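Local coordinates for encapsulated ferritin-like protein (PDB 5N5F) that oxidises ferrous to ferric iron as the decamer-forming ferroxidase cargo of a bacterial encapsulin nanocompartment, at residues K19-A24 with L69-R74; V26-E31 with E63-T68; E33-Y38 with H56-E61. All coordinates share one frame; numbering follows the deposited sequence.

Contact 1 of 3, residues K19-A24 with L69-R74; sequences KNMHRA and LEWIRR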
loop_
_atom_site.group_PDB
_atom_site.type_symbol
_atom_site.label_atom_id
_atom_site.label_comp_id
_atom_site.label_asym_id
_atom_site.label_seq_id
_atom_site.Cartn_x
_atom_site.Cartn_y
_atom_site.Cartn_z
ATOM N N LYS B 19 -12.278 -21.441 -2.373
ATOM C CA LYS B 19 -12.580 -20.255 -1.579
ATOM C C LYS B 19 -12.426 -20.528 -0.088
ATOM O O LYS B 19 -11.934 -19.672 0.655
ATOM C CB LYS B 19 -13.990 -19.760 -1.900
ATOM C CG LYS B 19 -14.165 -19.327 -3.350
ATOM C CD LYS B 19 -15.303 -18.330 -3.510
ATOM C CE LYS B 19 -16.663 -18.997 -3.412
ATOM N NZ LYS B 19 -17.125 -19.499 -4.732
ATOM N N ASN B 20 -12.834 -21.714 0.371
ATOM C CA ASN B 20 -12.622 -22.064 1.771
ATOM C C ASN B 20 -11.143 -22.259 2.075
ATOM O O ASN B 20 -10.691 -21.934 3.178
ATOM C CB ASN B 20 -13.410 -23.325 2.125
ATOM C CG ASN B 20 -14.902 -23.075 2.197
ATOM O OD1 ASN B 20 -15.348 -22.041 2.699
ATOM N ND2 ASN B 20 -15.685 -24.018 1.688
ATOM N N MET B 21 -10.380 -22.786 1.118
ATOM C CA MET B 21 -8.934 -22.876 1.292
ATOM C C MET B 21 -8.306 -21.489 1.344
ATOM O O MET B 21 -7.344 -21.261 2.086
ATOM C CB MET B 21 -8.325 -23.693 0.154
ATOM C CG MET B 21 -6.892 -24.130 0.392
ATOM S SD MET B 21 -6.675 -25.197 1.834
ATOM C CE MET B 21 -7.959 -26.420 1.593
ATOM N N HIS B 22 -8.830 -20.553 0.552
ATOM C CA HIS B 22 -8.357 -19.174 0.615
ATOM C C HIS B 22 -8.565 -18.596 2.011
ATOM O O HIS B 22 -7.638 -18.038 2.610
ATOM C CB HIS B 22 -9.078 -18.336 -0.444
ATOM C CG HIS B 22 -8.993 -16.858 -0.215
ATOM N ND1 HIS B 22 -7.818 -16.151 -0.350
ATOM C CD2 HIS B 22 -9.938 -15.954 0.140
ATOM C CE1 HIS B 22 -8.042 -14.875 -0.089
ATOM N NE2 HIS B 22 -9.321 -14.729 0.212
ATOM N N ARG B 23 -9.778 -18.735 2.552
ATOM C CA ARG B 23 -10.054 -18.220 3.890
ATOM C C ARG B 23 -9.102 -18.817 4.917
ATOM O O ARG B 23 -8.617 -18.112 5.809
ATOM C CB ARG B 23 -11.508 -18.503 4.273
ATOM C CG ARG B 23 -12.519 -17.800 3.382
ATOM C CD ARG B 23 -13.954 -18.062 3.814
ATOM N NE ARG B 23 -14.900 -17.334 2.973
ATOM C CZ ARG B 23 -15.530 -17.836 1.912
ATOM N NH1 ARG B 23 -15.345 -19.093 1.540
ATOM N NH2 ARG B 23 -16.364 -17.069 1.221
ATOM N N ALA B 24 -8.807 -20.113 4.802
ATOM C CA ALA B 24 -7.910 -20.741 5.766
ATOM C C ALA B 24 -6.471 -20.285 5.562
ATOM O O ALA B 24 -5.757 -20.017 6.535
ATOM C CB ALA B 24 -8.014 -22.261 5.666
ATOM N N LEU B 69 -3.636 -25.078 10.168
ATOM C CA LEU B 69 -2.874 -25.912 9.246
ATOM C C LEU B 69 -3.413 -27.335 9.231
ATOM O O LEU B 69 -3.496 -27.963 8.169
ATOM C CB LEU B 69 -1.392 -25.892 9.624
ATOM C CG LEU B 69 -0.439 -26.733 8.766
ATOM C CD1 LEU B 69 -0.512 -26.366 7.280
ATOM C CD2 LEU B 69 0.985 -26.579 9.276
ATOM N N GLU B 70 -3.801 -27.856 10.398
ATOM C CA GLU B 70 -4.386 -29.190 10.446
ATOM C C GLU B 70 -5.695 -29.244 9.670
ATOM O O GLU B 70 -5.996 -30.250 9.019
ATOM C CB GLU B 70 -4.600 -29.621 11.897
ATOM C CG GLU B 70 -5.323 -30.964 12.065
ATOM C CD GLU B 70 -4.570 -32.137 11.462
ATOM O OE1 GLU B 70 -3.429 -31.945 10.993
ATOM O OE2 GLU B 70 -5.123 -33.260 11.457
ATOM N N TRP B 71 -6.494 -28.176 9.729
ATOM C CA TRP B 71 -7.701 -28.138 8.912
ATOM C C TRP B 71 -7.349 -28.196 7.430
ATOM O O TRP B 71 -7.971 -28.940 6.663
ATOM C CB TRP B 71 -8.513 -26.884 9.221
ATOM C CG TRP B 71 -9.826 -26.854 8.509
ATOM C CD1 TRP B 71 -11.036 -27.239 9.008
ATOM C CD2 TRP B 71 -10.066 -26.422 7.164
ATOM N NE1 TRP B 71 -12.014 -27.070 8.059
ATOM C CE2 TRP B 71 -11.444 -26.574 6.916
ATOM C CE3 TRP B 71 -9.249 -25.922 6.145
ATOM C CZ2 TRP B 71 -12.023 -26.241 5.694
ATOM C CZ3 TRP B 71 -9.825 -25.594 4.932
ATOM C CH2 TRP B 71 -11.199 -25.755 4.717
ATOM N N ILE B 72 -6.344 -27.423 7.015
ATOM C CA ILE B 72 -5.888 -27.468 5.629
ATOM C C ILE B 72 -5.427 -28.874 5.263
ATOM O O ILE B 72 -5.751 -29.387 4.185
ATOM C CB ILE B 72 -4.772 -26.430 5.411
ATOM C CG1 ILE B 72 -5.337 -25.015 5.565
ATOM C CG2 ILE B 72 -4.118 -26.604 4.040
ATOM C CD1 ILE B 72 -4.292 -23.937 5.559
ATOM N N ARG B 73 -4.663 -29.518 6.148
ATOM C CA ARG B 73 -4.094 -30.822 5.819
ATOM C C ARG B 73 -5.181 -31.859 5.576
ATOM O O ARG B 73 -5.032 -32.739 4.720
ATOM C CB ARG B 73 -3.163 -31.298 6.933
ATOM C CG ARG B 73 -2.406 -32.583 6.584
ATOM C CD ARG B 73 -1.887 -33.287 7.825
ATOM N NE ARG B 73 -2.973 -33.839 8.627
ATOM C CZ ARG B 73 -3.526 -35.034 8.433
ATOM N NH1 ARG B 73 -3.105 -35.823 7.454
ATOM N NH2 ARG B 73 -4.512 -35.439 9.221
ATOM N N ARG B 74 -6.274 -31.789 6.335
ATOM C CA ARG B 74 -7.334 -32.778 6.206
ATOM C C ARG B 74 -8.113 -32.655 4.902
ATOM O O ARG B 74 -8.839 -33.591 4.549
ATOM C CB ARG B 74 -8.287 -32.667 7.397
ATOM C CG ARG B 74 -7.643 -33.045 8.719
ATOM C CD ARG B 74 -8.580 -32.805 9.895
ATOM N NE ARG B 74 -7.933 -33.124 11.164
ATOM C CZ ARG B 74 -8.567 -33.222 12.328
ATOM N NH1 ARG B 74 -9.878 -33.028 12.397
ATOM N NH2 ARG B 74 -7.886 -33.517 13.425
#
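N20 meets the indole of W71 at the benzo end of the ring: its CB lies 4.2 Å from W71 CH2, and its backbone carbonyl oxygen approaches the ring obliquely. The amide of N20 is used elsewhere, ND2 bonding to S46 of a third subunit, while OD1 takes a weak bond from R23 NH1 one turn on. M21 comes next and reaches across with a folded chain. CG stands anti to the backbone N (chi1 -166°), and bends at the next two torsions bring the thioether down on the far helix, with SD 3.7 Å from I72 CG2 and the methyl CE 3.9 Å from W71 CZ3. One methionine thus touches both residues that the 69-74 helix offers here.

The two segments belong to the antiparallel helical hairpin of the EncFtn fold, and at this end their axes stand 10.4 Å apart, a separation spanned mainly by M21, W71 and I72. W71 is fixed at its other end, where NE1 bonds to E47 of the third subunit.

A24 points toward the opposing helix. Its single methyl, CB, sits where the two large side chains come together, 3.8 Å from I72 CG1 and 3.9 Å from W71 CZ3. Beyond it I72 goes on to pack against L25 and L28, farther along helix 16-44, and F79 of helix 77-86.

Contact 2 of 3, residues V26-E31 with E63-T68; sequences VTLIEE and EHAMMT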
loop_
_atom_site.group_PDB
_atom_site.type_symbol
_atom_site.label_atom_id
_atom_site.label_comp_id
_atom_site.label_asym_id
_atom_site.label_seq_id
_atom_site.Cartn_x
_atom_site.Cartn_y
_atom_site.Cartn_z
ATOM N N VAL B 26 -5.340 -17.436 4.293
ATOM C CA VAL B 26 -5.114 -16.069 4.754
ATOM C C VAL B 26 -5.088 -16.023 6.274
ATOM O O VAL B 26 -4.333 -15.238 6.865
ATOM C CB VAL B 26 -6.165 -15.102 4.174
ATOM C CG1 VAL B 26 -6.095 -15.097 2.654
ATOM C CG2 VAL B 26 -7.570 -15.446 4.656
ATOM N N THR B 27 -5.886 -16.868 6.935
ATOM C CA THR B 27 -5.878 -16.903 8.393
ATOM C C THR B 27 -4.550 -17.435 8.914
ATOM O O THR B 27 -3.951 -16.855 9.829
ATOM C CB THR B 27 -7.042 -17.755 8.906
ATOM O OG1 THR B 27 -8.281 -17.219 8.422
ATOM C CG2 THR B 27 -7.072 -17.769 10.434
ATOM N N LEU B 28 -4.075 -18.546 8.347
ATOM C CA LEU B 28 -2.761 -19.058 8.717
ATOM C C LEU B 28 -1.689 -17.999 8.493
ATOM O O LEU B 28 -0.821 -17.791 9.348
ATOM C CB LEU B 28 -2.449 -20.326 7.918
ATOM C CG LEU B 28 -1.045 -20.919 8.070
ATOM C CD1 LEU B 28 -0.687 -21.132 9.535
ATOM C CD2 LEU B 28 -0.939 -22.229 7.306
ATOM N N ILE B 29 -1.744 -17.310 7.352
ATOM C CA ILE B 29 -0.780 -16.248 7.067
ATOM C C ILE B 29 -0.845 -15.167 8.141
ATOM O O ILE B 29 0.182 -14.736 8.679
ATOM C CB ILE B 29 -1.027 -15.674 5.661
ATOM C CG1 ILE B 29 -0.515 -16.659 4.603
ATOM C CG2 ILE B 29 -0.351 -14.313 5.491
ATOM C CD1 ILE B 29 -1.001 -16.369 3.202
ATOM N N GLU B 30 -2.054 -14.710 8.469
ATOM C CA GLU B 30 -2.187 -13.645 9.461
ATOM C C GLU B 30 -1.656 -14.087 10.817
ATOM O O GLU B 30 -1.037 -13.295 11.540
ATOM C CB GLU B 30 -3.649 -13.215 9.574
ATOM C CG GLU B 30 -4.174 -12.504 8.340
ATOM C CD GLU B 30 -5.682 -12.371 8.348
ATOM O OE1 GLU B 30 -6.299 -12.686 9.387
ATOM O OE2 GLU B 30 -6.247 -11.958 7.316
ATOM N N GLU B 31 -1.887 -15.349 11.183
ATOM C CA GLU B 31 -1.386 -15.843 12.458
ATOM C C GLU B 31 0.135 -15.942 12.450
ATOM O O GLU B 31 0.789 -15.599 13.441
ATOM C CB GLU B 31 -2.034 -17.190 12.780
ATOM C CG GLU B 31 -3.509 -17.057 13.163
ATOM C CD GLU B 31 -4.329 -18.301 12.873
ATOM O OE1 GLU B 31 -3.831 -19.208 12.172
ATOM O OE2 GLU B 31 -5.487 -18.366 13.344
ATOM N N GLU B 63 -0.412 -21.662 18.237
ATOM C CA GLU B 63 -1.442 -22.682 18.392
ATOM C C GLU B 63 -2.568 -22.482 17.388
ATOM O O GLU B 63 -3.106 -23.451 16.843
ATOM C CB GLU B 63 -1.989 -22.662 19.822
ATOM C CG GLU B 63 -3.025 -23.742 20.103
ATOM C CD GLU B 63 -3.337 -23.887 21.581
ATOM O OE1 GLU B 63 -2.900 -23.023 22.369
ATOM O OE2 GLU B 63 -4.015 -24.868 21.954
ATOM N N HIS B 64 -2.942 -21.228 17.133
ATOM C CA HIS B 64 -3.978 -20.960 16.144
ATOM C C HIS B 64 -3.511 -21.352 14.748
ATOM O O HIS B 64 -4.282 -21.918 13.966
ATOM C CB HIS B 64 -4.370 -19.483 16.191
ATOM C CG HIS B 64 -5.008 -19.070 17.481
ATOM N ND1 HIS B 64 -5.423 -17.778 17.726
ATOM C CD2 HIS B 64 -5.304 -19.778 18.596
ATOM C CE1 HIS B 64 -5.948 -17.709 18.937
ATOM N NE2 HIS B 64 -5.888 -18.909 19.485
ATOM N N ALA B 65 -2.246 -21.065 14.427
ATOM C CA ALA B 65 -1.701 -21.406 13.118
ATOM C C ALA B 65 -1.725 -22.910 12.881
ATOM O O ALA B 65 -2.091 -23.370 11.793
ATOM C CB ALA B 65 -0.274 -20.874 12.999
ATOM N N MET B 66 -1.332 -23.695 13.887
ATOM C CA MET B 66 -1.268 -25.141 13.717
ATOM C C MET B 66 -2.656 -25.772 13.726
ATOM O O MET B 66 -2.859 -26.822 13.104
ATOM C CB MET B 66 -0.385 -25.754 14.802
ATOM C CG MET B 66 1.058 -25.250 14.774
ATOM S SD MET B 66 1.914 -25.549 13.204
ATOM C CE MET B 66 1.645 -24.005 12.332
ATOM N N MET B 67 -3.618 -25.155 14.415
ATOM C CA MET B 67 -5.008 -25.580 14.282
ATOM C C MET B 67 -5.493 -25.379 12.854
ATOM O O MET B 67 -6.082 -26.284 12.248
ATOM C CB MET B 67 -5.898 -24.805 15.254
ATOM C CG MET B 67 -5.722 -25.184 16.714
ATOM S SD MET B 67 -6.492 -24.008 17.853
ATOM C CE MET B 67 -8.205 -24.132 17.359
ATOM N N THR B 68 -5.247 -24.190 12.297
ATOM C CA THR B 68 -5.646 -23.911 10.923
ATOM C C THR B 68 -4.929 -24.835 9.945
ATOM O O THR B 68 -5.533 -25.326 8.984
ATOM C CB THR B 68 -5.355 -22.450 10.581
ATOM O OG1 THR B 68 -5.987 -21.585 11.541
ATOM C CG2 THR B 68 -5.864 -22.118 9.190
#
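H64 and E31 meet at the middle of the antiparallel helix pair that forms the EncFtn hairpin, and both are, by similarity, ligands of the iron pair in the ferroxidase centre. Within the chain they touch through carbon and carboxylate: E31 OE2 lies 3.3 Å from H64 CB, the two side chains crossing at about a right angle with their carboxylate and ring planes 57° apart. The imidazole itself leads away from helix 26-31, since CG stands anti to the carbonyl carbon (chi1 -65°), and its NE2 bonds to E60 of a third subunit. The polar end of the histidine is therefore held from across a subunit boundary.

A65 follows, at the level of L28, where the helices are close enough for the two CA atoms to lie 5.1 Å apart. A methyl side chain is consistent with so close an approach. The A65 CB is met by L28 CD1 at 3.5 Å, tighter than usual carbon contact, and the same leucine methyl rests against the A65 carbonyl oxygen. Beside them E31 OE1 comes to 3.2 Å from A65 CA, so the carboxylate lies close against the backbone of the opposing helix.

T68 closes the row. Its methyl CG2 is turned toward L28, 4.1 Å from CB of that leucine, and the T27 side chain crosses that of T68 at about a right angle, its CG2 4.1 Å from T68 OG1. The hydroxyl has two possible acceptors for its one proton: H64 O, four residues back on its own helix, 3.0 Å from T68 OG1, and the carboxylate oxygen E31 OE1, 3.3 Å from T68 OG1.

Contact 3 of 3, residues E33-Y38 with H56-E61; sequences EAVDWY and HNKNEE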
loop_
_atom_site.group_PDB
_atom_site.type_symbol
_atom_site.label_atom_id
_atom_site.label_comp_id
_atom_site.label_asym_id
_atom_site.label_seq_id
_atom_site.Cartn_x
_atom_site.Cartn_y
_atom_site.Cartn_z
ATOM N N GLU B 33 2.099 -14.037 10.743
ATOM C CA GLU B 33 2.605 -12.672 10.834
ATOM C C GLU B 33 2.606 -12.186 12.278
ATOM O O GLU B 33 3.559 -11.531 12.719
ATOM C CB GLU B 33 1.776 -11.750 9.940
ATOM C CG GLU B 33 2.000 -12.004 8.455
ATOM C CD GLU B 33 1.118 -11.159 7.558
ATOM O OE1 GLU B 33 0.236 -10.444 8.077
ATOM O OE2 GLU B 33 1.311 -11.210 6.324
ATOM N N ALA B 34 1.554 -12.509 13.033
ATOM C CA ALA B 34 1.530 -12.173 14.452
ATOM C C ALA B 34 2.704 -12.803 15.193
ATOM O O ALA B 34 3.279 -12.186 16.099
ATOM C CB ALA B 34 0.206 -12.623 15.069
ATOM N N VAL B 35 3.070 -14.036 14.826
ATOM C CA VAL B 35 4.186 -14.716 15.481
ATOM C C VAL B 35 5.483 -13.948 15.258
ATOM O O VAL B 35 6.293 -13.786 16.177
ATOM C CB VAL B 35 4.293 -16.169 14.977
ATOM C CG1 VAL B 35 5.557 -16.845 15.502
ATOM C CG2 VAL B 35 3.063 -16.962 15.394
ATOM N N ASP B 36 5.708 -13.478 14.032
ATOM C CA ASP B 36 6.926 -12.728 13.742
ATOM C C ASP B 36 6.905 -11.359 14.418
ATOM O O ASP B 36 7.900 -10.941 15.022
ATOM C CB ASP B 36 7.094 -12.582 12.229
ATOM C CG ASP B 36 8.372 -11.868 11.847
ATOM O OD1 ASP B 36 9.278 -11.765 12.696
ATOM O OD2 ASP B 36 8.477 -11.417 10.687
ATOM N N TRP B 37 5.778 -10.653 14.338
ATOM C CA TRP B 37 5.712 -9.296 14.872
ATOM C C TRP B 37 5.753 -9.279 16.396
ATOM O O TRP B 37 6.323 -8.353 16.988
ATOM C CB TRP B 37 4.450 -8.603 14.364
ATOM C CG TRP B 37 4.402 -8.484 12.874
ATOM C CD1 TRP B 37 5.451 -8.610 12.006
ATOM C CD2 TRP B 37 3.245 -8.227 12.071
ATOM N NE1 TRP B 37 5.017 -8.442 10.712
ATOM C CE2 TRP B 37 3.667 -8.205 10.725
ATOM C CE3 TRP B 37 1.894 -8.013 12.357
ATOM C CZ2 TRP B 37 2.786 -7.976 9.671
ATOM C CZ3 TRP B 37 1.021 -7.786 11.310
ATOM C CH2 TRP B 37 1.470 -7.769 9.983
ATOM N N TYR B 38 5.164 -10.280 17.050
ATOM C CA TYR B 38 5.201 -10.311 18.510
ATOM C C TYR B 38 6.618 -10.535 19.017
ATOM O O TYR B 38 7.049 -9.885 19.975
ATOM C CB TYR B 38 4.268 -11.396 19.044
ATOM C CG TYR B 38 2.796 -11.044 18.984
ATOM C CD1 TYR B 38 2.332 -9.993 18.200
ATOM C CD2 TYR B 38 1.869 -11.763 19.725
ATOM C CE1 TYR B 38 0.984 -9.679 18.148
ATOM C CE2 TYR B 38 0.523 -11.453 19.686
ATOM C CZ TYR B 38 0.085 -10.414 18.897
ATOM O OH TYR B 38 -1.257 -10.116 18.861
ATOM N N HIS B 56 3.366 -14.633 25.636
ATOM C CA HIS B 56 2.260 -15.532 25.946
ATOM C C HIS B 56 1.248 -15.574 24.811
ATOM O O HIS B 56 0.758 -16.648 24.444
ATOM C CB HIS B 56 1.578 -15.099 27.242
ATOM C CG HIS B 56 0.316 -15.848 27.537
ATOM N ND1 HIS B 56 -0.890 -15.538 26.946
ATOM C CD2 HIS B 56 0.072 -16.893 28.364
ATOM C CE1 HIS B 56 -1.822 -16.359 27.395
ATOM N NE2 HIS B 56 -1.265 -17.191 28.256
ATOM N N ASN B 57 0.912 -14.416 24.249
ATOM C CA ASN B 57 -0.066 -14.381 23.173
ATOM C C ASN B 57 0.554 -14.797 21.845
ATOM O O ASN B 57 -0.130 -15.401 21.012
ATOM C CB ASN B 57 -0.687 -12.986 23.076
ATOM C CG ASN B 57 -1.529 -12.641 24.295
ATOM O OD1 ASN B 57 -1.882 -13.517 25.090
ATOM N ND2 ASN B 57 -1.861 -11.366 24.444
ATOM N N LYS B 58 1.836 -14.497 21.639
ATOM C CA LYS B 58 2.552 -15.052 20.497
ATOM C C LYS B 58 2.371 -16.563 20.443
ATOM O O LYS B 58 2.050 -17.132 19.393
ATOM C CB LYS B 58 4.039 -14.695 20.588
ATOM C CG LYS B 58 4.916 -15.382 19.545
ATOM C CD LYS B 58 6.389 -15.331 19.904
ATOM C CE LYS B 58 7.093 -16.594 19.430
ATOM N NZ LYS B 58 8.578 -16.447 19.377
ATOM N N ASN B 59 2.572 -17.227 21.583
ATOM C CA ASN B 59 2.499 -18.681 21.624
ATOM C C ASN B 59 1.102 -19.182 21.295
ATOM O O ASN B 59 0.955 -20.244 20.680
ATOM C CB ASN B 59 2.947 -19.177 23.000
ATOM C CG ASN B 59 4.434 -18.985 23.224
ATOM O OD1 ASN B 59 5.190 -18.747 22.280
ATOM N ND2 ASN B 59 4.864 -19.103 24.472
ATOM N N GLU B 60 0.064 -18.440 21.687
ATOM C CA GLU B 60 -1.286 -18.831 21.299
ATOM C C GLU B 60 -1.533 -18.584 19.817
ATOM O O GLU B 60 -2.339 -19.290 19.200
ATOM C CB GLU B 60 -2.315 -18.093 22.154
ATOM C CG GLU B 60 -2.248 -18.474 23.627
ATOM C CD GLU B 60 -3.479 -18.056 24.415
ATOM O OE1 GLU B 60 -4.337 -17.341 23.860
ATOM O OE2 GLU B 60 -3.588 -18.453 25.594
ATOM N N GLU B 61 -0.852 -17.599 19.222
ATOM C CA GLU B 61 -0.946 -17.424 17.776
ATOM C C GLU B 61 -0.357 -18.626 17.047
ATOM O O GLU B 61 -0.895 -19.061 16.024
ATOM C CB GLU B 61 -0.242 -16.136 17.344
ATOM C CG GLU B 61 -0.852 -14.858 17.916
ATOM C CD GLU B 61 -2.345 -14.755 17.671
ATOM O OE1 GLU B 61 -2.773 -14.890 16.504
ATOM O OE2 GLU B 61 -3.092 -14.557 18.651
#
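The phenol ring of Y38 turns an edge to helix 56-61: the backbone nitrogen K58 N lies near the ring plane, 3.3 Å from Y38 CD2, with the carbonyl carbon of N57 at the same edge. On its own helix, W37 has E33 O over one face of its ring, toward the rim. N57 CB and E61 CG approach the Y38 ring obliquely; N57 CB lies 3.9 Å from Y38 CE2, and E61 CG lies 4.1 Å from Y38 CE2. The phenol stands 53° from the N57 amide. That amide is engaged on its own helix, where H56 ND1 donates to N57 OD1 at 2.9 Å, with OD1 in the imidazole plane.

K58 and Y38 slide past each other in opposite directions, their CB atoms 3.6 Å apart. With CG anti to the backbone N (chi1 172°), the lysine carries its methylenes along the carbonyl oxygen of V35, and its NZ goes on to bond with Q39. Replacing Y38 by an alanine would probably open a gap beside the K58 backbone and leave E61 CG without the ring carbon it packs on.

On the 33-38 side E61 also meets aliphatic groups. A34 CB lies 3.8 Å from E61 CG, and V35 CG2 meets E61 CB from a side chain running the opposite way. The glutamate chain bends at chi2 (-52°), and its OE2 comes close to the same atom of E61 of a third subunit. E61, like E31 and H64, is an iron ligand by similarity, consistent with an EncFtn ferroxidase centre assembled between two subunits.

In the fold
All three contacts join the same two helices, 16-44 and 48-75, the antiparallel pair that makes up most of this N-terminal ferritin-like domain. They follow one another along the hairpin: contact 3 is nearest the turn, contact 2 lies near the centre of the chain, and contact 1 is toward the open end, where the axes are farther apart. Neighbouring centres are about 10 Å apart, those of contacts 1 and 3 about 20 Å. Contact 2 touches both others, through T68 with A24 and E31 with E61. The iron ligands assigned by similarity fall in contacts 2 and 3, and all three contacts touch the third subunit, tying the hairpin to the decameric ring.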